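Local coordinates for phosphonate monoester hydrolase (Ruegeria pomeroyi, PDB 4UPK), which belongs to the sulfatase family of the alkaline phosphatase clan, with a chain built around a mixed beta-sheet flanked by helices, at residues Q93-N97 / H512-D518; H174-Y180 / M206-D211; L309-Y313 / L352-W358. All coordinates share one frame; numbering follows the deposited sequence.

Contact 1: Q93-N97 / H512-D518; sequences QYAMN and HRMRNMD
A chi1 of 180° swings the His512 imidazole away from its own backbone N and across to Tyr94, whose ring, trans to its carbonyl carbon, is turned toward the end of helix 499-515, and the two side chains approach from opposite directions. They meet as an offset edge-to-face pair: the imidazole edge points at the phenol face, the ring centroids are 4.8 Å apart and the planes stand at 82°. His512 NE2 comes to 3.3 Å from Tyr94 CZ. Both rings are also held from outside, Tyr94 OH by a hydrogen bond to Glu390 and His512 ND1 by one to the hydroxyl of Tyr430. Asn516 ND2 lies over one imidazole face, near its rim, and donates to His512 O at 2.8 Å.

The contact brings the end of the long helix 499-515 against the short helix 95-98, for which Tyr94 is the N-cap residue. Extended beyond CG, the Met96 chain reaches from helix 95-98 across to the end of 499-515, with CE 3.7 Å from Asn516 CB and SD 3.6 Å from Arg513 NH1. Asn97 ND2 donates to Asn516 O at 2.9 Å (N-H...O 152°), reaching that oxygen from above the carbonyl plane; the same nitrogen also bonds to the Asp411 carboxylate, its stronger partner. A water that hydrogen-bonds to Asn97 O at 2.7 Å also reaches Asp518 OD2. The Asp518 carboxylate is further engaged by Thr520 through OD1 and by Arg108 of a second subunit through OD2, and Met96 packs on Met517 of that subunit.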
loop_
_atom_site.group_PDB
_atom_site.type_symbol
_atom_site.label_atom_id
_atom_site.label_comp_id
_atom_site.label_asym_id
_atom_site.label_seq_id
_atom_site.Cartn_x
_atom_site.Cartn_y
_atom_site.Cartn_z
ATOM N N GLN A 93 1.920 -22.826 5.082
ATOM C CA GLN A 93 2.638 -23.051 3.820
ATOM C C GLN A 93 3.973 -23.745 4.032
ATOM O O GLN A 93 4.612 -23.560 5.065
ATOM C CB GLN A 93 2.940 -21.709 3.113
ATOM C CG GLN A 93 1.750 -20.819 2.830
ATOM C CD GLN A 93 2.142 -19.554 2.105
ATOM O OE1 GLN A 93 3.188 -19.455 1.467
ATOM N NE2 GLN A 93 1.274 -18.573 2.130
ATOM N N TYR A 94 4.437 -24.469 3.011
ATOM C CA TYR A 94 5.761 -25.080 2.991
ATOM C C TYR A 94 6.787 -23.924 2.869
ATOM O O TYR A 94 6.446 -22.870 2.346
ATOM C CB TYR A 94 5.901 -26.022 1.777
ATOM C CG TYR A 94 5.085 -27.293 1.880
ATOM C CD1 TYR A 94 5.422 -28.291 2.789
ATOM C CD2 TYR A 94 4.039 -27.548 0.994
ATOM C CE1 TYR A 94 4.704 -29.483 2.855
ATOM C CE2 TYR A 94 3.293 -28.722 1.071
ATOM C CZ TYR A 94 3.630 -29.691 2.000
ATOM O OH TYR A 94 2.870 -30.835 2.088
ATOM N N ALA A 95 8.008 -24.118 3.372
ATOM C CA ALA A 95 9.100 -23.156 3.293
ATOM C C ALA A 95 9.383 -22.782 1.830
ATOM O O ALA A 95 9.822 -21.658 1.603
ATOM C CB ALA A 95 10.355 -23.732 3.951
ATOM N N MET A 96 9.136 -23.715 0.837
ATOM C CA MET A 96 9.322 -23.463 -0.608
ATOM C C MET A 96 8.361 -22.388 -1.108
ATOM O O MET A 96 8.627 -21.734 -2.101
ATOM C CB MET A 96 9.264 -24.756 -1.472
ATOM C CG MET A 96 7.966 -25.547 -1.388
ATOM S SD MET A 96 8.105 -27.125 -2.268
ATOM C CE MET A 96 6.518 -27.821 -1.894
ATOM N N ASN A 97 7.271 -22.183 -0.376
ATOM C CA ASN A 97 6.265 -21.186 -0.679
ATOM C C ASN A 97 6.399 -19.907 0.165
ATOM O O ASN A 97 6.425 -18.799 -0.407
ATOM C CB ASN A 97 4.868 -21.806 -0.596
ATOM C CG ASN A 97 4.627 -22.775 -1.730
ATOM O OD1 ASN A 97 5.190 -22.645 -2.814
ATOM N ND2 ASN A 97 3.806 -23.776 -1.510
ATOM N N HIS A 512 5.725 -33.656 -5.753
ATOM C CA HIS A 512 5.268 -32.914 -4.578
ATOM C C HIS A 512 5.573 -31.410 -4.721
ATOM O O HIS A 512 4.703 -30.591 -4.429
ATOM C CB HIS A 512 5.863 -33.485 -3.268
ATOM C CG HIS A 512 5.409 -32.723 -2.049
ATOM N ND1 HIS A 512 4.200 -32.986 -1.448
ATOM C CD2 HIS A 512 5.979 -31.672 -1.421
ATOM C CE1 HIS A 512 4.083 -32.114 -0.455
ATOM N NE2 HIS A 512 5.131 -31.309 -0.396
ATOM N N ARG A 513 6.807 -31.064 -5.175
ATOM C CA ARG A 513 7.252 -29.684 -5.427
ATOM C C ARG A 513 6.360 -29.040 -6.497
ATOM O O ARG A 513 5.918 -27.897 -6.329
ATOM C CB ARG A 513 8.708 -29.656 -5.922
ATOM C CG ARG A 513 9.728 -29.996 -4.876
ATOM C CD ARG A 513 11.022 -29.209 -5.060
ATOM N NE ARG A 513 11.846 -29.382 -3.876
ATOM C CZ ARG A 513 12.051 -28.465 -2.943
ATOM N NH1 ARG A 513 11.591 -27.232 -3.101
ATOM N NH2 ARG A 513 12.776 -28.753 -1.878
ATOM N N MET A 514 6.107 -29.787 -7.603
ATOM C CA MET A 514 5.268 -29.343 -8.739
ATOM C C MET A 514 3.799 -29.210 -8.357
ATOM O O MET A 514 3.126 -28.323 -8.877
ATOM C CB MET A 514 5.420 -30.287 -9.945
ATOM C CG MET A 514 6.828 -30.353 -10.499
ATOM S SD MET A 514 7.009 -31.507 -11.867
ATOM C CE MET A 514 6.331 -30.542 -13.227
ATOM N N ARG A 515 3.305 -30.058 -7.419
ATOM C CA ARG A 515 1.910 -30.012 -6.956
ATOM C C ARG A 515 1.666 -28.977 -5.864
ATOM O O ARG A 515 0.509 -28.648 -5.574
ATOM C CB ARG A 515 1.434 -31.380 -6.475
ATOM C CG ARG A 515 1.147 -32.372 -7.589
ATOM C CD ARG A 515 1.099 -33.757 -6.976
ATOM N NE ARG A 515 0.846 -34.794 -7.972
ATOM C CZ ARG A 515 0.945 -36.097 -7.742
ATOM N NH1 ARG A 515 1.317 -36.541 -6.546
ATOM N NH2 ARG A 515 0.687 -36.969 -8.708
ATOM N N ASN A 516 2.737 -28.478 -5.249
ATOM C CA ASN A 516 2.632 -27.501 -4.170
ATOM C C ASN A 516 3.457 -26.242 -4.433
ATOM O O ASN A 516 4.225 -25.819 -3.565
ATOM C CB ASN A 516 2.933 -28.135 -2.782
ATOM C CG ASN A 516 2.041 -29.299 -2.436
ATOM O OD1 ASN A 516 0.943 -29.146 -1.890
ATOM N ND2 ASN A 516 2.458 -30.485 -2.839
ATOM N N MET A 517 3.263 -25.618 -5.618
ATOM C CA MET A 517 3.884 -24.338 -5.951
ATOM C C MET A 517 2.985 -23.251 -5.361
ATOM O O MET A 517 1.882 -23.579 -4.917
ATOM C CB MET A 517 4.042 -24.159 -7.460
ATOM C CG MET A 517 5.255 -24.846 -8.012
ATOM S SD MET A 517 5.437 -24.494 -9.768
ATOM C CE MET A 517 4.431 -25.739 -10.441
ATOM N N ASP A 518 3.446 -21.980 -5.321
ATOM C CA ASP A 518 2.685 -20.871 -4.727
ATOM C C ASP A 518 1.249 -20.716 -5.264
ATOM O O ASP A 518 1.065 -20.344 -6.422
ATOM C CB ASP A 518 3.474 -19.549 -4.814
ATOM C CG ASP A 518 3.051 -18.490 -3.805
ATOM O OD1 ASP A 518 1.861 -18.468 -3.421
ATOM O OD2 ASP A 518 3.898 -17.671 -3.420
HETATM O O HOH W 1 6.313 -18.017 -2.937
#

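Contact 2: H174-Y180 / M206-D211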
loop_
_atom_site.group_PDB
_atom_site.type_symbol
_atom_site.label_atom_id
_atom_site.label_comp_id
_atom_site.label_asym_id
_atom_site.label_seq_id
_atom_site.Cartn_x
_atom_site.Cartn_y
_atom_site.Cartn_z
ATOM N N HIS A 174 11.199 -8.927 36.325
ATOM C CA HIS A 174 10.660 -9.743 37.421
ATOM C C HIS A 174 11.841 -10.219 38.304
ATOM O O HIS A 174 11.803 -10.062 39.522
ATOM C CB HIS A 174 9.865 -10.948 36.855
ATOM C CG HIS A 174 9.287 -11.844 37.919
ATOM N ND1 HIS A 174 9.766 -13.128 38.125
ATOM C CD2 HIS A 174 8.331 -11.587 38.840
ATOM C CE1 HIS A 174 9.049 -13.619 39.120
ATOM N NE2 HIS A 174 8.197 -12.719 39.597
ATOM N N LEU A 175 12.923 -10.697 37.663
ATOM C CA LEU A 175 14.150 -11.158 38.322
ATOM C C LEU A 175 14.887 -10.052 39.085
ATOM O O LEU A 175 15.300 -10.288 40.217
ATOM C CB LEU A 175 15.096 -11.891 37.338
ATOM C CG LEU A 175 14.593 -13.212 36.734
ATOM C CD1 LEU A 175 15.482 -13.646 35.598
ATOM C CD2 LEU A 175 14.532 -14.322 37.770
ATOM N N LYS A 176 15.044 -8.849 38.488
ATOM C CA LYS A 176 15.693 -7.727 39.167
ATOM C C LYS A 176 14.865 -7.276 40.375
ATOM O O LYS A 176 15.436 -7.047 41.448
ATOM C CB LYS A 176 15.943 -6.553 38.206
ATOM C CG LYS A 176 17.167 -6.742 37.314
ATOM C CD LYS A 176 17.172 -5.790 36.105
ATOM C CE LYS A 176 18.063 -6.266 34.975
ATOM N NZ LYS A 176 19.505 -6.311 35.353
ATOM N N ASN A 177 13.523 -7.176 40.211
ATOM C CA ASN A 177 12.576 -6.743 41.267
ATOM C C ASN A 177 12.444 -7.707 42.446
ATOM O O ASN A 177 12.154 -7.278 43.563
ATOM C CB ASN A 177 11.205 -6.404 40.682
ATOM C CG ASN A 177 11.220 -5.199 39.777
ATOM O OD1 ASN A 177 12.096 -4.331 39.855
ATOM N ND2 ASN A 177 10.246 -5.118 38.898
ATOM N N ARG A 178 12.688 -8.992 42.202
ATOM C CA ARG A 178 12.645 -10.035 43.214
ATOM C C ARG A 178 13.984 -10.104 43.923
ATOM O O ARG A 178 14.125 -10.822 44.916
ATOM C CB ARG A 178 12.230 -11.382 42.616
ATOM C CG ARG A 178 10.760 -11.401 42.201
ATOM C CD ARG A 178 9.958 -12.482 42.887
ATOM N NE ARG A 178 9.273 -11.970 44.070
ATOM C CZ ARG A 178 8.333 -12.627 44.743
ATOM N NH1 ARG A 178 7.947 -13.838 44.352
ATOM N NH2 ARG A 178 7.764 -12.077 45.808
ATOM N N GLY A 179 14.938 -9.319 43.431
ATOM C CA GLY A 179 16.244 -9.150 44.045
ATOM C C GLY A 179 17.342 -10.095 43.621
ATOM O O GLY A 179 18.302 -10.297 44.379
ATOM N N TYR A 180 17.245 -10.653 42.404
ATOM C CA TYR A 180 18.294 -11.520 41.890
ATOM C C TYR A 180 19.464 -10.671 41.383
ATOM O O TYR A 180 19.256 -9.624 40.773
ATOM C CB TYR A 180 17.777 -12.477 40.812
ATOM C CG TYR A 180 16.835 -13.541 41.334
ATOM C CD1 TYR A 180 17.321 -14.680 41.969
ATOM C CD2 TYR A 180 15.461 -13.438 41.144
ATOM C CE1 TYR A 180 16.460 -15.671 42.435
ATOM C CE2 TYR A 180 14.590 -14.436 41.583
ATOM C CZ TYR A 180 15.095 -15.547 42.234
ATOM O OH TYR A 180 14.236 -16.526 42.659
ATOM N N MET A 206 19.877 -20.173 38.983
ATOM C CA MET A 206 20.034 -18.989 39.855
ATOM C C MET A 206 18.677 -18.614 40.492
ATOM O O MET A 206 18.613 -18.221 41.654
ATOM C CB MET A 206 20.595 -17.801 39.016
ATOM C CG MET A 206 20.467 -16.398 39.671
ATOM S SD MET A 206 20.259 -15.011 38.481
ATOM C CE MET A 206 18.531 -15.196 38.080
ATOM N N TYR A 207 17.601 -18.744 39.704
ATOM C CA TYR A 207 16.225 -18.431 40.092
ATOM C C TYR A 207 15.492 -19.653 40.657
ATOM O O TYR A 207 15.732 -20.787 40.223
ATOM C CB TYR A 207 15.448 -17.817 38.894
ATOM C CG TYR A 207 15.671 -18.550 37.587
ATOM C CD1 TYR A 207 14.903 -19.665 37.248
ATOM C CD2 TYR A 207 16.659 -18.140 36.693
ATOM C CE1 TYR A 207 15.115 -20.354 36.051
ATOM C CE2 TYR A 207 16.905 -18.844 35.514
ATOM C CZ TYR A 207 16.124 -19.944 35.191
ATOM O OH TYR A 207 16.357 -20.617 34.017
ATOM N N ARG A 208 14.597 -19.412 41.616
ATOM C CA ARG A 208 13.750 -20.460 42.210
ATOM C C ARG A 208 12.703 -20.846 41.159
ATOM O O ARG A 208 12.481 -20.071 40.220
ATOM C CB ARG A 208 13.064 -19.973 43.504
ATOM C CG ARG A 208 14.056 -19.636 44.611
ATOM C CD ARG A 208 13.409 -18.952 45.806
ATOM N NE ARG A 208 12.615 -19.891 46.592
ATOM C CZ ARG A 208 11.464 -19.598 47.191
ATOM N NH1 ARG A 208 10.959 -18.371 47.114
ATOM N NH2 ARG A 208 10.802 -20.533 47.862
ATOM N N ALA A 209 12.093 -22.039 41.291
ATOM C CA ALA A 209 11.072 -22.553 40.371
ATOM C C ALA A 209 9.908 -21.579 40.157
ATOM O O ALA A 209 9.491 -21.389 39.022
ATOM C CB ALA A 209 10.550 -23.902 40.848
ATOM N N GLU A 210 9.419 -20.924 41.232
ATOM C CA GLU A 210 8.323 -19.964 41.137
ATOM C C GLU A 210 8.718 -18.678 40.397
ATOM O O GLU A 210 7.832 -17.894 40.041
ATOM C CB GLU A 210 7.724 -19.652 42.531
ATOM C CG GLU A 210 8.744 -19.206 43.560
ATOM C CD GLU A 210 9.175 -20.305 44.517
ATOM O OE1 GLU A 210 9.898 -21.236 44.092
ATOM O OE2 GLU A 210 8.786 -20.226 45.704
ATOM N N ASP A 211 10.033 -18.466 40.165
ATOM C CA ASP A 211 10.559 -17.294 39.464
ATOM C C ASP A 211 11.136 -17.616 38.068
ATOM O O ASP A 211 11.751 -16.753 37.434
ATOM C CB ASP A 211 11.586 -16.564 40.347
ATOM C CG ASP A 211 10.970 -15.978 41.596
ATOM O OD1 ASP A 211 9.843 -15.448 41.510
ATOM O OD2 ASP A 211 11.616 -16.025 42.648
HETATM O O HOH W 2 7.073 -15.235 41.527
#
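The hydroxyl of Tyr180 both gives and receives across this contact. It donates to Asp211 OD2 at 2.7 Å, on the anti lone pair of that oxygen, and accepts from Arg208 N at 3.1 Å along an almost straight path (N-H...O 179°). These two bonds fix the phenol against the loop 206-211, its ring plane steeply turned against the carboxylate.

The other carboxylate oxygen, Asp211 OD1, accepts from a water at 2.8 Å. His174 NE2 and Arg178 NH1 each reach the same water only through weak bonds, and the direct ion pair between Arg178 NH1 and Asp211 OD1 is long, at 3.8 Å. The Arg178 chain curls past the acid, and its bends at chi2 and chi3 place the guanidinium so that Asp211 OD1 lies near its plane, at the edge. With a tyrosine hydroxyl, a water and a distant arginine around it, the largely buried carboxylate is probably stabilised as the anion. Of the backbone groups of Asp211, N donates to Arg208 O within the same 3-10 turn, and O accepts from Trp171 NE1.

Apolar groups also touch the tyrosine ring and CB. Tyr207 CB lies over one ring face, toward the rim, and Leu175 CD2 touches that same CB at 3.8 Å. The bent side chain of Met206 sets CE 3.9 Å from Tyr180 CB, with SD placed obliquely to the ring in a Met-aromatic contact.

Tyr180 is delivered to this place by the turn that finishes helix 169-177: Gly179 N, in a residue at positive phi, and Tyr180 N bond back to Lys176 O and Leu175 O respectively, the pattern of a Schellman motif.

Contact 3: L309-Y313 / L352-W358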
loop_
_atom_site.group_PDB
_atom_site.type_symbol
_atom_site.label_atom_id
_atom_site.label_comp_id
_atom_site.label_asym_id
_atom_site.label_seq_id
_atom_site.Cartn_x
_atom_site.Cartn_y
_atom_site.Cartn_z
ATOM N N LEU A 309 22.819 -33.494 30.353
ATOM C CA LEU A 309 22.089 -32.580 29.491
ATOM C C LEU A 309 20.711 -33.159 29.188
ATOM O O LEU A 309 19.722 -32.431 29.229
ATOM C CB LEU A 309 22.872 -32.384 28.180
ATOM C CG LEU A 309 23.740 -31.135 28.092
ATOM C CD1 LEU A 309 24.983 -31.251 28.956
ATOM C CD2 LEU A 309 24.107 -30.841 26.664
ATOM N N ARG A 310 20.651 -34.478 28.903
ATOM C CA ARG A 310 19.445 -35.252 28.623
ATOM C C ARG A 310 18.498 -35.254 29.834
ATOM O O ARG A 310 17.305 -35.007 29.653
ATOM C CB ARG A 310 19.824 -36.670 28.159
ATOM C CG ARG A 310 20.247 -36.703 26.702
ATOM C CD ARG A 310 20.959 -37.972 26.252
ATOM N NE ARG A 310 20.118 -39.179 26.275
ATOM C CZ ARG A 310 19.314 -39.569 25.287
ATOM N NH1 ARG A 310 19.223 -38.852 24.174
ATOM N NH2 ARG A 310 18.596 -40.685 25.405
ATOM N N ALA A 311 19.042 -35.433 31.070
ATOM C CA ALA A 311 18.276 -35.384 32.322
ATOM C C ALA A 311 17.736 -33.957 32.610
ATOM O O ALA A 311 16.607 -33.831 33.093
ATOM C CB ALA A 311 19.128 -35.871 33.490
ATOM N N VAL A 312 18.539 -32.904 32.325
ATOM C CA VAL A 312 18.159 -31.493 32.511
ATOM C C VAL A 312 17.008 -31.130 31.570
ATOM O O VAL A 312 16.030 -30.533 32.014
ATOM C CB VAL A 312 19.385 -30.528 32.404
ATOM C CG1 VAL A 312 18.938 -29.057 32.351
ATOM C CG2 VAL A 312 20.365 -30.763 33.562
ATOM N N TYR A 313 17.116 -31.534 30.285
ATOM C CA TYR A 313 16.116 -31.350 29.228
ATOM C C TYR A 313 14.767 -31.971 29.633
ATOM O O TYR A 313 13.733 -31.305 29.509
ATOM C CB TYR A 313 16.629 -31.982 27.917
ATOM C CG TYR A 313 15.611 -32.045 26.797
ATOM C CD1 TYR A 313 14.768 -33.148 26.653
ATOM C CD2 TYR A 313 15.530 -31.039 25.845
ATOM C CE1 TYR A 313 13.842 -33.225 25.611
ATOM C CE2 TYR A 313 14.611 -31.108 24.794
ATOM C CZ TYR A 313 13.771 -32.204 24.681
ATOM O OH TYR A 313 12.865 -32.289 23.643
ATOM N N LEU A 352 19.286 -34.413 20.722
ATOM C CA LEU A 352 19.594 -34.765 22.108
ATOM C C LEU A 352 20.725 -35.816 22.254
ATOM O O LEU A 352 20.683 -36.691 23.126
ATOM C CB LEU A 352 18.295 -35.183 22.820
ATOM C CG LEU A 352 18.182 -34.851 24.289
ATOM C CD1 LEU A 352 17.987 -33.362 24.498
ATOM C CD2 LEU A 352 17.058 -35.652 24.932
ATOM N N GLY A 353 21.737 -35.699 21.394
ATOM C CA GLY A 353 22.878 -36.606 21.422
ATOM C C GLY A 353 22.745 -37.744 20.436
ATOM O O GLY A 353 23.733 -38.424 20.152
ATOM N N ASP A 354 21.507 -37.978 19.931
ATOM C CA ASP A 354 21.237 -39.025 18.950
ATOM C C ASP A 354 22.080 -38.757 17.723
ATOM O O ASP A 354 22.141 -37.609 17.270
ATOM C CB ASP A 354 19.737 -39.076 18.559
ATOM C CG ASP A 354 18.815 -39.760 19.556
ATOM O OD1 ASP A 354 19.295 -40.157 20.638
ATOM O OD2 ASP A 354 17.607 -39.889 19.256
ATOM N N ARG A 355 22.759 -39.812 17.205
ATOM C CA ARG A 355 23.596 -39.779 15.990
ATOM C C ARG A 355 24.770 -38.784 16.096
ATOM O O ARG A 355 25.147 -38.156 15.101
ATOM C CB ARG A 355 22.733 -39.518 14.721
ATOM C CG ARG A 355 21.419 -40.308 14.650
ATOM C CD ARG A 355 21.633 -41.817 14.799
ATOM N NE ARG A 355 22.519 -42.332 13.747
ATOM C CZ ARG A 355 22.115 -42.723 12.544
ATOM N NH1 ARG A 355 20.825 -42.697 12.225
ATOM N NH2 ARG A 355 22.994 -43.158 11.654
ATOM N N HIS A 356 25.305 -38.629 17.316
ATOM C CA HIS A 356 26.418 -37.738 17.714
ATOM C C HIS A 356 26.148 -36.266 17.391
ATOM O O HIS A 356 27.078 -35.517 17.102
ATOM C CB HIS A 356 27.772 -38.249 17.173
ATOM C CG HIS A 356 28.132 -39.609 17.678
ATOM N ND1 HIS A 356 28.811 -39.773 18.865
ATOM C CD2 HIS A 356 27.876 -40.826 17.149
ATOM C CE1 HIS A 356 28.970 -41.081 19.013
ATOM N NE2 HIS A 356 28.413 -41.755 18.006
ATOM N N SER A 357 24.859 -35.867 17.449
ATOM C CA SER A 357 24.422 -34.524 17.125
ATOM C C SER A 357 23.408 -33.944 18.111
ATOM O O SER A 357 22.761 -34.691 18.848
ATOM C CB SER A 357 23.925 -34.443 15.683
ATOM O OG SER A 357 22.802 -35.276 15.505
ATOM N N TRP A 358 23.306 -32.599 18.136
ATOM C CA TRP A 358 22.435 -31.825 19.010
ATOM C C TRP A 358 21.719 -30.808 18.158
ATOM O O TRP A 358 22.202 -30.463 17.075
ATOM C CB TRP A 358 23.272 -31.137 20.102
ATOM C CG TRP A 358 23.917 -32.116 21.037
ATOM C CD1 TRP A 358 25.043 -32.846 20.797
ATOM C CD2 TRP A 358 23.384 -32.592 22.276
ATOM N NE1 TRP A 358 25.236 -33.756 21.801
ATOM C CE2 TRP A 358 24.263 -33.587 22.752
ATOM C CE3 TRP A 358 22.252 -32.259 23.049
ATOM C CZ2 TRP A 358 24.069 -34.236 23.976
ATOM C CZ3 TRP A 358 22.050 -32.916 24.256
ATOM C CH2 TRP A 358 22.944 -33.898 24.704
HETATM O O HOH W 3 17.606 -40.632 22.730
#
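Arg310 NH1 is gripped by two oxygens: it donates to Leu352 O at 2.8 Å (N-H...O 155°) and to a water, also at 2.8 Å. The carbonyl oxygen lies near the guanidinium plane, at its edge. The water in turn donates a hydrogen bond to Asp354 OD1 at 2.7 Å and thus spans the long ion pair between NH1 and that oxygen, which are 3.8 Å apart. The bend at chi3 (66°) turns the guanidinium toward the loop, and its other terminal nitrogen, NH2, is hydrogen-bonded to Pro262 O. The aspartate has stronger partners of its own: OD2 forms a salt bridge with Arg45 and OD1 accepts from Ala265 N.

Helix 303-333 is joined here to the connection between strands 340-346 and 372-375 of the large mixed sheet, in the alpha/beta core of the alkaline phosphatase clan. Beneath the polar bond the packing is apolar. Leu352 CD1 sits over the face of the Tyr313 ring, 3.7 Å from its centroid, a CH-pi contact, and Leu352 CG touches the aliphatic Arg310 CG. A chi1 of 171° carries the Tyr313 ring out from the helix to the leucine, while its OH is hydrogen-bonded to the backbone of Gln43 and Arg45. A second CH-pi contact puts Leu309 CD2 over the six-membered ring of Trp358, at 4.1 Å from the centroid. On the opposite face Gly353 N lies over the centre of that six-membered ring and donates to Ser357 O. Ser357 N and OG both bond to Asp354 O, drawing the loop into a tight turn.

Overall arrangement
Following the chain from its N terminus, the first segment met is 93-97, whose partner 512-518 comes only near the C terminus; contact 1 joins the short helix 95-98 to the end of helix 499-515 and closes a long loop in which both other contacts nest. Contact 2 closes a short one, joining the end of helix 169-177 to the approach to helix 213-224. Contact 3 follows in series, tying helix 303-333 to the connection after strand 340-346. Contacts 2 and 3 have centres 28 Å apart and nearest atoms about 9 Å apart. Contact 1 lies across the chain's centre from both, its centre 46 Å from that of contact 2 and 32 Å from that of contact 3.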